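Long-range contacts in nucleoporin NUP170 (Chaetomium thermophilum, PDB 5HAX), which probably serves as a structural scaffold nucleoporin of the nuclear pore complex, built from an N-terminal beta-propeller and an alpha-helical region: residues F386-Y390 against F459-L463; S407-R413 against Y425-G429; L490-F494 against F516-Y520. All blocks are in the same frame, centred on the assembly; numbering follows the deposited sequence.

Interaction 1: F386-Y390 against F459-L463; sequences FSPGY and FGNEL
Tyr390 OH donates to Glu462 OE1 over a short 2.5 Å, and the other oxygen of the same carboxylate, OE2, takes a hydrogen bond from Thr411 OG1 and a salt bridge from Arg487. The phenol lies at one blade of the beta-propeller, in the tight turn that links strands 380-386 and 390-395; the glutamate stands on the loop that follows helix 456-459. Ring and carboxylate come at each other from opposite directions with planes 53° apart, and the hydroxyl meets OE1 on its anti side, 29° out of the carboxylate plane. Because OE1 sits at the ring's rim, Tyr390 CE1 is also only 3.2 Å from it. The Glu462 chain runs extended beyond CG (chi2 -172°), which carries the charge across to the phenol. A classic beta bulge, with Gly389 and Tyr390 both opposite Phe386, shapes the turn. Within it Pro388, entered through a cis peptide bond, lays its CD over one face of the Tyr390 ring, toward the rim, and probably helps to fix the tilt of the ring. The rest of the contact is apolar. Pro388 CB rests on Gly460 CA at 3.8 Å. Phe459, its CG anti to the backbone N, turns an edge rather than a face to the turn. Ser387 OG is engaged by Glu303, while Ser387 CB lies in the plane of the Phe459 ring, 3.8 Å from Phe459 CZ.

Interaction 2: S407-R413 against Y425-G429; sequences SAPDTGR and YFEQG
Ala408 and Gln428 form the antiparallel hydrogen-bonded pair where strands 403-409 and 427-433 run side by side in a propeller blade. Ala408 N reaches Gln428 O at 2.9 Å and Gln428 N returns the bond to Ala408 O. Beyond the last pair, Asp410 N still donates to Phe426 O (2.9 Å), its N-H pointing almost straight at the oxygen although the donor stands above the carbonyl plane. This buried side is tight and polar. Ser407 OG bonds to Glu427 OE1 at 2.9 Å, and Glu427 OE2 pairs with Lys348 and Arg318. Asp410 is the N-cap of helix 411-416: OD1 accepts from Arg413 N and from Gln519, and OD2 is clasped from opposite faces of the carboxylate by Arg413 NE (3.1 Å) and Gln428 NE2 (3.0 Å). The Gln428 amide lies edge-on to OD2, its plane 87° from the carboxylate, and NE2 also bonds to Glu39. The looser, partly exposed side is left to Arg413 and Phe426. There the arginine chain bends at chi3 (-48°), and its CD sits over the centre of the Phe426 ring, 3.8 Å from the centroid, in a CH-pi contact.

Interaction 3: L490-F494 against F516-Y520; sequences LVDIF and FINQY
The ring of Phe516 enters the hollow between Ile493, Phe494 and Leu490 and reaches the floor of it, with Phe516 CZ 3.6 Å from Phe494 CA. Each neighbour meets a different part of the ring. Ile493 CG2, anti to the backbone N, abuts the edge at Phe516 CE1 (3.7 Å), Leu490 CD1 leans on Phe516 CD1, and Phe494 presents its own edge to a face. That last pair is a T-shaped stack with centroids 4.9 Å apart and planes at 71°, Phe494 CD2 standing over the centre of the Phe516 ring. Trp47 also stacks on Phe516. The segments belong to helices 490-501 and 506-520, which open the alpha-helical region after the last propeller strand, 481-487. Segments 490-494 and 516-520 run antiparallel, 164° apart in direction, and their axes keep a wide 13.0 Å, a spacing bridged by these large side chains. With an alanine in place of Phe516, the hollow would probably be left unfilled, and Phe494 would lose the face against which its ring edge rests. One turn along, Leu490 is the bump and the Tyr520 ring the flat wall, in a CH-pi contact: the two slide past each other, and Leu490 CG, anti to the backbone N (chi1 169°), brings both methyls onto the ring. Leu490 CD2 lies 3.8 Å from Tyr520 CD1, while Leu490 CD1 is centred over the face, 3.7 Å from the centroid.

In the fold
Early in the chain, strand 39-41 takes its place at the edge of a propeller blade, beside 427-433. Far later the chain reaches 386-390, the turn between two strands of that blade, and then adds its remaining strands. Interaction 2 closes a short loop here, pairing 407-413 with 425-429. It is nested inside the larger loop that interaction 1 closes when 459-463 returns to the turn. Interaction 3 follows in series, joining the first two helices after the propeller. The three contacts also abut: Tyr390 packs on Ala408, Leu463 CD2 lies 3.9 Å from Leu490 CD2, and Gly412 packs on Tyr520. Together they tie the blade and the loop 459-463 to the start of the helical region.

Interaction 1: F386-Y390 against F459-L463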
ATOM      1  N   PHE A 386       1.363   7.124  -2.336  1.00 38.85           N
ATOM      2  CA  PHE A 386       1.195   5.678  -2.277  1.00 41.37           C
ATOM      3  C   PHE A 386      -0.287   5.357  -2.172  1.00 34.64           C
ATOM      4  O   PHE A 386      -1.024   6.030  -1.445  1.00 37.71           O
ATOM      5  CB  PHE A 386       1.945   5.074  -1.081  1.00 40.72           C
ATOM      6  CG  PHE A 386       3.398   5.443  -1.029  1.00 38.67           C
ATOM      7  CD1 PHE A 386       4.327   4.748  -1.782  1.00 39.90           C
ATOM      8  CD2 PHE A 386       3.836   6.480  -0.225  1.00 44.25           C
ATOM      9  CE1 PHE A 386       5.664   5.082  -1.736  1.00 41.84           C
ATOM     10  CE2 PHE A 386       5.173   6.819  -0.177  1.00 39.41           C
ATOM     11  CZ  PHE A 386       6.087   6.119  -0.933  1.00 42.70           C
ATOM     12  N   SER A 387      -0.724   4.341  -2.914  1.00 37.45           N
ATOM     13  CA  SER A 387      -2.099   3.865  -2.815  1.00 40.09           C
ATOM     14  C   SER A 387      -2.412   3.541  -1.357  1.00 37.08           C
ATOM     15  O   SER A 387      -1.562   2.991  -0.655  1.00 36.33           O
ATOM     16  CB  SER A 387      -2.320   2.629  -3.691  1.00 41.29           C
ATOM     17  OG  SER A 387      -2.077   2.909  -5.058  1.00 43.01           O
ATOM     18  N   PRO A 388      -3.629   3.869  -0.893  1.00 37.04           N
ATOM     19  CA  PRO A 388      -4.766   4.443  -1.619  1.00 38.42           C
ATOM     20  C   PRO A 388      -4.781   5.974  -1.639  1.00 39.81           C
ATOM     21  O   PRO A 388      -5.846   6.562  -1.834  1.00 37.68           O
ATOM     22  CB  PRO A 388      -5.960   3.902  -0.838  1.00 41.81           C
ATOM     23  CG  PRO A 388      -5.470   3.887   0.570  1.00 42.90           C
ATOM     24  CD  PRO A 388      -3.978   3.610   0.515  1.00 39.95           C
ATOM     25  N   GLY A 389      -3.626   6.609  -1.440  1.00 40.27           N
ATOM     26  CA  GLY A 389      -3.545   8.058  -1.507  1.00 36.05           C
ATOM     27  C   GLY A 389      -2.690   8.702  -0.433  1.00 40.99           C
ATOM     28  O   GLY A 389      -2.726   9.926  -0.268  1.00 44.17           O
ATOM     29  N   TYR A 390      -1.924   7.901   0.304  1.00 37.71           N
ATOM     30  CA  TYR A 390      -1.008   8.442   1.303  1.00 37.58           C
ATOM     31  C   TYR A 390      -0.026   9.400   0.637  1.00 35.41           C
ATOM     32  O   TYR A 390       0.683   9.018  -0.296  1.00 37.30           O
ATOM     33  CB  TYR A 390      -0.252   7.306   1.993  1.00 35.99           C
ATOM     34  CG  TYR A 390      -1.117   6.206   2.574  1.00 36.66           C
ATOM     35  CD1 TYR A 390      -2.356   6.483   3.145  1.00 36.79           C
ATOM     36  CD2 TYR A 390      -0.687   4.883   2.552  1.00 38.97           C
ATOM     37  CE1 TYR A 390      -3.138   5.469   3.676  1.00 36.81           C
ATOM     38  CE2 TYR A 390      -1.459   3.868   3.080  1.00 44.38           C
ATOM     39  CZ  TYR A 390      -2.681   4.163   3.643  1.00 39.59           C
ATOM     40  OH  TYR A 390      -3.447   3.142   4.164  1.00 41.62           O
ATOM     41  N   PHE A 459     -11.348  -0.559  -3.764  1.00 39.83           N
ATOM     42  CA  PHE A 459      -9.891  -0.598  -3.663  1.00 40.53           C
ATOM     43  C   PHE A 459      -9.383   0.140  -2.429  1.00 34.16           C
ATOM     44  O   PHE A 459      -8.474  -0.341  -1.744  1.00 40.98           O
ATOM     45  CB  PHE A 459      -9.275   0.003  -4.925  1.00 39.07           C
ATOM     46  CG  PHE A 459      -7.777   0.094  -4.885  1.00 41.59           C
ATOM     47  CD1 PHE A 459      -6.997  -0.947  -5.352  1.00 39.59           C
ATOM     48  CD2 PHE A 459      -7.150   1.225  -4.384  1.00 40.00           C
ATOM     49  CE1 PHE A 459      -5.617  -0.866  -5.318  1.00 42.59           C
ATOM     50  CE2 PHE A 459      -5.772   1.310  -4.348  1.00 43.41           C
ATOM     51  CZ  PHE A 459      -5.005   0.263  -4.816  1.00 44.49           C
ATOM     52  N   GLY A 460      -9.938   1.314  -2.140  1.00 38.95           N
ATOM     53  CA  GLY A 460      -9.372   2.176  -1.120  1.00 43.15           C
ATOM     54  C   GLY A 460      -9.950   1.992   0.268  1.00 44.76           C
ATOM     55  O   GLY A 460      -9.778   2.860   1.127  1.00 35.84           O
ATOM     56  N   ASN A 461     -10.625   0.868   0.514  1.00 39.32           N
ATOM     57  CA  ASN A 461     -11.349   0.665   1.769  1.00 42.14           C
ATOM     58  C   ASN A 461     -10.372   0.219   2.858  1.00 39.01           C
ATOM     59  O   ASN A 461     -10.190  -0.968   3.139  1.00 42.34           O
ATOM     60  CB  ASN A 461     -12.473  -0.343   1.579  1.00 38.82           C
ATOM     61  CG  ASN A 461     -13.462  -0.329   2.728  1.00 45.88           C
ATOM     62  OD1 ASN A 461     -13.180   0.209   3.798  1.00 42.85           O
ATOM     63  ND2 ASN A 461     -14.627  -0.926   2.513  1.00 38.92           N
ATOM     64  N   GLU A 462      -9.745   1.214   3.495  1.00 35.06           N
ATOM     65  CA  GLU A 462      -8.842   0.939   4.612  1.00 35.35           C
ATOM     66  C   GLU A 462      -9.553   0.200   5.737  1.00 36.90           C
ATOM     67  O   GLU A 462      -8.964  -0.667   6.394  1.00 33.13           O
ATOM     68  CB  GLU A 462      -8.261   2.238   5.165  1.00 41.40           C
ATOM     69  CG  GLU A 462      -7.335   3.003   4.249  1.00 39.37           C
ATOM     70  CD  GLU A 462      -6.677   4.159   4.975  1.00 35.31           C
ATOM     71  OE1 GLU A 462      -5.481   4.047   5.312  1.00 39.65           O
ATOM     72  OE2 GLU A 462      -7.362   5.170   5.231  1.00 43.48           O
ATOM     73  N   LEU A 463     -10.813   0.558   5.999  1.00 40.04           N
ATOM     74  CA  LEU A 463     -11.532  -0.022   7.126  1.00 44.74           C
ATOM     75  C   LEU A 463     -11.665  -1.530   6.975  1.00 40.95           C
ATOM     76  O   LEU A 463     -11.582  -2.271   7.959  1.00 43.02           O
ATOM     77  CB  LEU A 463     -12.910   0.631   7.247  1.00 40.95           C
ATOM     78  CG  LEU A 463     -12.873   2.140   7.495  1.00 42.64           C
ATOM     79  CD1 LEU A 463     -14.229   2.764   7.221  1.00 42.94           C
ATOM     80  CD2 LEU A 463     -12.427   2.430   8.918  1.00 49.24           C
TER

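Interaction 2: S407-R413 against Y425-G429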
ATOM      1  N   SER A 407      -0.642  13.209   4.703  1.00 34.07           N
ATOM      2  CA  SER A 407      -2.095  13.160   4.690  1.00 35.94           C
ATOM      3  C   SER A 407      -2.559  11.832   4.111  1.00 36.26           C
ATOM      4  O   SER A 407      -1.827  11.143   3.395  1.00 37.01           O
ATOM      5  CB  SER A 407      -2.697  14.321   3.883  1.00 41.24           C
ATOM      6  OG  SER A 407      -2.291  14.265   2.527  1.00 39.29           O
ATOM      7  N   ALA A 408      -3.796  11.484   4.433  1.00 39.67           N
ATOM      8  CA  ALA A 408      -4.436  10.276   3.945  1.00 38.09           C
ATOM      9  C   ALA A 408      -5.870  10.616   3.580  1.00 39.35           C
ATOM     10  O   ALA A 408      -6.416  11.616   4.060  1.00 37.54           O
ATOM     11  CB  ALA A 408      -4.415   9.158   4.993  1.00 37.76           C
ATOM     12  N   PRO A 409      -6.504   9.812   2.728  1.00 37.18           N
ATOM     13  CA  PRO A 409      -7.939   9.997   2.499  1.00 41.99           C
ATOM     14  C   PRO A 409      -8.695   9.817   3.805  1.00 40.84           C
ATOM     15  O   PRO A 409      -8.313   9.007   4.652  1.00 41.70           O
ATOM     16  CB  PRO A 409      -8.290   8.899   1.485  1.00 37.98           C
ATOM     17  CG  PRO A 409      -6.993   8.451   0.908  1.00 44.48           C
ATOM     18  CD  PRO A 409      -5.967   8.671   1.969  1.00 42.24           C
ATOM     19  N   ASP A 410      -9.762  10.599   3.978  1.00 40.41           N
ATOM     20  CA  ASP A 410     -10.647  10.423   5.128  1.00 41.07           C
ATOM     21  C   ASP A 410     -11.585   9.269   4.791  1.00 43.22           C
ATOM     22  O   ASP A 410     -12.760   9.448   4.461  1.00 40.18           O
ATOM     23  CB  ASP A 410     -11.399  11.708   5.452  1.00 45.39           C
ATOM     24  CG  ASP A 410     -12.037  11.677   6.831  1.00 44.55           C
ATOM     25  OD1 ASP A 410     -12.287  10.569   7.349  1.00 42.68           O
ATOM     26  OD2 ASP A 410     -12.280  12.757   7.405  1.00 40.10           O
ATOM     27  N   THR A 411     -11.032   8.055   4.867  1.00 41.99           N
ATOM     28  CA  THR A 411     -11.767   6.860   4.465  1.00 40.02           C
ATOM     29  C   THR A 411     -13.105   6.756   5.183  1.00 36.47           C
ATOM     30  O   THR A 411     -14.114   6.372   4.581  1.00 40.36           O
ATOM     31  CB  THR A 411     -10.920   5.617   4.738  1.00 46.19           C
ATOM     32  OG1 THR A 411      -9.643   5.763   4.104  1.00 42.64           O
ATOM     33  CG2 THR A 411     -11.604   4.360   4.211  1.00 43.72           C
ATOM     34  N   GLY A 412     -13.137   7.105   6.470  1.00 41.18           N
ATOM     35  CA  GLY A 412     -14.379   7.017   7.221  1.00 43.24           C
ATOM     36  C   GLY A 412     -15.451   7.952   6.693  1.00 50.04           C
ATOM     37  O   GLY A 412     -16.618   7.571   6.575  1.00 49.40           O
ATOM     38  N   ARG A 413     -15.072   9.188   6.365  1.00 44.25           N
ATOM     39  CA  ARG A 413     -16.047  10.148   5.856  1.00 45.82           C
ATOM     40  C   ARG A 413     -16.438   9.825   4.419  1.00 42.88           C
ATOM     41  O   ARG A 413     -17.600   9.993   4.035  1.00 48.08           O
ATOM     42  CB  ARG A 413     -15.485  11.564   5.958  1.00 50.34           C
ATOM     43  CG  ARG A 413     -16.529  12.660   5.799  1.00 60.36           C
ATOM     44  CD  ARG A 413     -15.922  14.046   5.980  1.00 58.23           C
ATOM     45  NE  ARG A 413     -15.084  14.133   7.175  1.00 70.04           N
ATOM     46  CZ  ARG A 413     -15.540  14.353   8.404  1.00 78.02           C
ATOM     47  NH1 ARG A 413     -16.840  14.509   8.623  1.00 84.14           N
ATOM     48  NH2 ARG A 413     -14.692  14.413   9.424  1.00 72.81           N
ATOM     49  N   TYR A 425     -12.873  14.852  -2.012  1.00 44.70           N
ATOM     50  CA  TYR A 425     -11.590  14.287  -1.590  1.00 39.06           C
ATOM     51  C   TYR A 425     -11.256  14.778  -0.178  1.00 41.59           C
ATOM     52  O   TYR A 425     -10.335  15.567   0.049  1.00 39.01           O
ATOM     53  CB  TYR A 425     -10.504  14.659  -2.591  1.00 45.74           C
ATOM     54  CG  TYR A 425      -9.149  14.007  -2.368  1.00 42.89           C
ATOM     55  CD1 TYR A 425      -8.952  13.058  -1.372  1.00 49.53           C
ATOM     56  CD2 TYR A 425      -8.060  14.353  -3.162  1.00 42.01           C
ATOM     57  CE1 TYR A 425      -7.714  12.474  -1.176  1.00 44.38           C
ATOM     58  CE2 TYR A 425      -6.822  13.774  -2.972  1.00 40.26           C
ATOM     59  CZ  TYR A 425      -6.653  12.837  -1.979  1.00 43.68           C
ATOM     60  OH  TYR A 425      -5.417  12.262  -1.790  1.00 44.40           O
ATOM     61  N   PHE A 426     -12.028  14.286   0.787  1.00 42.20           N
ATOM     62  CA  PHE A 426     -11.750  14.577   2.187  1.00 48.83           C
ATOM     63  C   PHE A 426     -10.429  13.938   2.602  1.00 42.29           C
ATOM     64  O   PHE A 426     -10.094  12.833   2.167  1.00 39.07           O
ATOM     65  CB  PHE A 426     -12.882  14.063   3.077  1.00 50.18           C
ATOM     66  CG  PHE A 426     -14.239  14.603   2.713  1.00 52.90           C
ATOM     67  CD1 PHE A 426     -14.570  15.921   2.977  1.00 53.63           C
ATOM     68  CD2 PHE A 426     -15.188  13.785   2.120  1.00 52.58           C
ATOM     69  CE1 PHE A 426     -15.819  16.416   2.646  1.00 50.87           C
ATOM     70  CE2 PHE A 426     -16.438  14.276   1.789  1.00 51.51           C
ATOM     71  CZ  PHE A 426     -16.752  15.591   2.052  1.00 58.56           C
ATOM     72  N   GLU A 427      -9.676  14.637   3.452  1.00 39.27           N
ATOM     73  CA  GLU A 427      -8.371  14.162   3.895  1.00 42.37           C
ATOM     74  C   GLU A 427      -8.165  14.447   5.376  1.00 42.45           C
ATOM     75  O   GLU A 427      -8.694  15.419   5.922  1.00 40.52           O
ATOM     76  CB  GLU A 427      -7.224  14.814   3.103  1.00 37.26           C
ATOM     77  CG  GLU A 427      -6.991  14.230   1.716  1.00 35.54           C
ATOM     78  CD  GLU A 427      -5.727  14.764   1.066  1.00 42.51           C
ATOM     79  OE1 GLU A 427      -4.731  14.014   0.991  1.00 40.13           O
ATOM     80  OE2 GLU A 427      -5.727  15.933   0.628  1.00 40.10           O
ATOM     81  N   GLN A 428      -7.388  13.573   6.013  1.00 41.63           N
ATOM     82  CA  GLN A 428      -6.821  13.801   7.337  1.00 42.12           C
ATOM     83  C   GLN A 428      -5.333  14.078   7.168  1.00 38.24           C
ATOM     84  O   GLN A 428      -4.637  13.319   6.488  1.00 37.58           O
ATOM     85  CB  GLN A 428      -7.032  12.584   8.244  1.00 40.51           C
ATOM     86  CG  GLN A 428      -8.487  12.281   8.586  1.00 37.20           C
ATOM     87  CD  GLN A 428      -9.048  13.199   9.651  1.00 49.49           C
ATOM     88  OE1 GLN A 428      -8.357  13.562  10.604  1.00 42.86           O
ATOM     89  NE2 GLN A 428     -10.310  13.577   9.499  1.00 43.62           N
ATOM     90  N   GLY A 429      -4.845  15.158   7.786  1.00 39.77           N
ATOM     91  CA  GLY A 429      -3.478  15.588   7.592  1.00 39.71           C
ATOM     92  C   GLY A 429      -2.776  15.879   8.905  1.00 40.31           C
ATOM     93  O   GLY A 429      -3.402  16.054   9.950  1.00 42.85           O
TER

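Interaction 3: L490-F494 against F516-Y520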
ATOM      1  N   LEU A 490      -8.305   3.197  12.225  1.00 42.95           N
ATOM      2  CA  LEU A 490      -9.370   3.627  13.125  1.00 41.44           C
ATOM      3  C   LEU A 490      -9.219   2.987  14.502  1.00 39.24           C
ATOM      4  O   LEU A 490      -9.329   3.666  15.528  1.00 42.04           O
ATOM      5  CB  LEU A 490     -10.730   3.288  12.515  1.00 44.18           C
ATOM      6  CG  LEU A 490     -11.945   3.438  13.434  1.00 45.42           C
ATOM      7  CD1 LEU A 490     -12.052   4.859  13.970  1.00 44.29           C
ATOM      8  CD2 LEU A 490     -13.218   3.037  12.702  1.00 45.61           C
ATOM      9  N   VAL A 491      -8.968   1.674  14.545  1.00 40.38           N
ATOM     10  CA  VAL A 491      -8.846   0.985  15.829  1.00 44.64           C
ATOM     11  C   VAL A 491      -7.661   1.519  16.622  1.00 46.23           C
ATOM     12  O   VAL A 491      -7.703   1.565  17.857  1.00 47.48           O
ATOM     13  CB  VAL A 491      -8.736  -0.541  15.625  1.00 46.00           C
ATOM     14  CG1 VAL A 491     -10.049  -1.103  15.102  1.00 46.96           C
ATOM     15  CG2 VAL A 491      -7.574  -0.890  14.698  1.00 47.98           C
ATOM     16  N   ASP A 492      -6.586   1.921  15.937  1.00 45.02           N
ATOM     17  CA  ASP A 492      -5.460   2.540  16.630  1.00 44.85           C
ATOM     18  C   ASP A 492      -5.859   3.882  17.231  1.00 44.26           C
ATOM     19  O   ASP A 492      -5.513   4.183  18.379  1.00 48.28           O
ATOM     20  CB  ASP A 492      -4.282   2.717  15.673  1.00 45.93           C
ATOM     21  CG  ASP A 492      -3.832   1.413  15.048  1.00 45.10           C
ATOM     22  OD1 ASP A 492      -3.640   0.426  15.791  1.00 51.26           O
ATOM     23  OD2 ASP A 492      -3.677   1.377  13.810  1.00 45.51           O
ATOM     24  N   ILE A 493      -6.583   4.702  16.464  1.00 47.98           N
ATOM     25  CA  ILE A 493      -7.044   5.993  16.967  1.00 46.90           C
ATOM     26  C   ILE A 493      -8.050   5.791  18.093  1.00 46.49           C
ATOM     27  O   ILE A 493      -7.982   6.447  19.139  1.00 44.49           O
ATOM     28  CB  ILE A 493      -7.650   6.822  15.820  1.00 48.36           C
ATOM     29  CG1 ILE A 493      -6.584   7.135  14.765  1.00 49.15           C
ATOM     30  CG2 ILE A 493      -8.279   8.110  16.355  1.00 52.05           C
ATOM     31  CD1 ILE A 493      -7.153   7.678  13.469  1.00 53.66           C
ATOM     32  N   PHE A 494      -9.009   4.888  17.886  1.00 42.58           N
ATOM     33  CA  PHE A 494     -10.039   4.653  18.891  1.00 49.55           C
ATOM     34  C   PHE A 494      -9.428   4.169  20.201  1.00 46.52           C
ATOM     35  O   PHE A 494      -9.793   4.650  21.280  1.00 46.78           O
ATOM     36  CB  PHE A 494     -11.057   3.646  18.362  1.00 44.95           C
ATOM     37  CG  PHE A 494     -12.304   3.556  19.189  1.00 51.06           C
ATOM     38  CD1 PHE A 494     -12.499   2.499  20.063  1.00 46.61           C
ATOM     39  CD2 PHE A 494     -13.281   4.531  19.096  1.00 53.42           C
ATOM     40  CE1 PHE A 494     -13.647   2.417  20.825  1.00 51.13           C
ATOM     41  CE2 PHE A 494     -14.431   4.454  19.855  1.00 57.67           C
ATOM     42  CZ  PHE A 494     -14.614   3.396  20.721  1.00 53.67           C
ATOM     43  N   PHE A 516     -16.224  10.235  17.029  1.00 53.91           N
ATOM     44  CA  PHE A 516     -16.079   9.129  16.087  1.00 47.69           C
ATOM     45  C   PHE A 516     -17.362   8.899  15.298  1.00 46.36           C
ATOM     46  O   PHE A 516     -17.315   8.636  14.091  1.00 49.28           O
ATOM     47  CB  PHE A 516     -15.675   7.857  16.833  1.00 48.47           C
ATOM     48  CG  PHE A 516     -14.247   7.851  17.293  1.00 51.26           C
ATOM     49  CD1 PHE A 516     -13.232   7.468  16.434  1.00 46.44           C
ATOM     50  CD2 PHE A 516     -13.918   8.222  18.586  1.00 49.95           C
ATOM     51  CE1 PHE A 516     -11.918   7.461  16.853  1.00 51.09           C
ATOM     52  CE2 PHE A 516     -12.604   8.216  19.010  1.00 51.88           C
ATOM     53  CZ  PHE A 516     -11.603   7.835  18.142  1.00 48.38           C
ATOM     54  N   ILE A 517     -18.518   8.986  15.962  1.00 49.85           N
ATOM     55  CA  ILE A 517     -19.789   8.752  15.281  1.00 48.73           C
ATOM     56  C   ILE A 517     -20.018   9.806  14.206  1.00 51.76           C
ATOM     57  O   ILE A 517     -20.492   9.499  13.105  1.00 51.17           O
ATOM     58  CB  ILE A 517     -20.941   8.725  16.304  1.00 53.05           C
ATOM     59  CG1 ILE A 517     -20.807   7.497  17.210  1.00 57.83           C
ATOM     60  CG2 ILE A 517     -22.296   8.715  15.593  1.00 49.47           C
ATOM     61  CD1 ILE A 517     -21.790   7.466  18.366  1.00 56.30           C
ATOM     62  N   ASN A 518     -19.688  11.063  14.503  1.00 52.08           N
ATOM     63  CA  ASN A 518     -19.904  12.136  13.541  1.00 61.96           C
ATOM     64  C   ASN A 518     -19.025  11.999  12.304  1.00 56.75           C
ATOM     65  O   ASN A 518     -19.395  12.509  11.242  1.00 62.89           O
ATOM     66  CB  ASN A 518     -19.660  13.493  14.201  1.00 68.08           C
ATOM     67  CG  ASN A 518     -20.738  13.858  15.207  1.00 77.88           C
ATOM     68  OD1 ASN A 518     -21.825  13.277  15.211  1.00 72.74           O
ATOM     69  ND2 ASN A 518     -20.445  14.830  16.060  1.00 83.98           N
ATOM     70  N   GLN A 519     -17.880  11.325  12.412  1.00 55.49           N
ATOM     71  CA  GLN A 519     -16.982  11.131  11.278  1.00 55.59           C
ATOM     72  C   GLN A 519     -17.185   9.785  10.592  1.00 52.76           C
ATOM     73  O   GLN A 519     -17.306   9.730   9.365  1.00 52.98           O
ATOM     74  CB  GLN A 519     -15.522  11.256  11.729  1.00 55.92           C
ATOM     75  CG  GLN A 519     -14.518  11.082  10.591  1.00 55.70           C
ATOM     76  CD  GLN A 519     -13.080  11.160  11.056  1.00 59.17           C
ATOM     77  OE1 GLN A 519     -12.804  11.488  12.209  1.00 66.94           O
ATOM     78  NE2 GLN A 519     -12.150  10.854  10.156  1.00 56.52           N
ATOM     79  N   TYR A 520     -17.225   8.698  11.364  1.00 50.14           N
ATOM     80  CA  TYR A 520     -17.243   7.346  10.821  1.00 53.12           C
ATOM     81  C   TYR A 520     -18.630   6.719  10.786  1.00 47.69           C
ATOM     82  O   TYR A 520     -18.806   5.686  10.130  1.00 43.16           O
ATOM     83  CB  TYR A 520     -16.315   6.441  11.644  1.00 48.95           C
ATOM     84  CG  TYR A 520     -14.841   6.741  11.475  1.00 51.59           C
ATOM     85  CD1 TYR A 520     -14.072   6.031  10.564  1.00 53.63           C
ATOM     86  CD2 TYR A 520     -14.219   7.729  12.228  1.00 48.88           C
ATOM     87  CE1 TYR A 520     -12.724   6.297  10.403  1.00 49.82           C
ATOM     88  CE2 TYR A 520     -12.872   8.001  12.075  1.00 53.85           C
ATOM     89  CZ  TYR A 520     -12.131   7.282  11.160  1.00 43.55           C
ATOM     90  OH  TYR A 520     -10.790   7.544  11.001  1.00 50.74           O
TER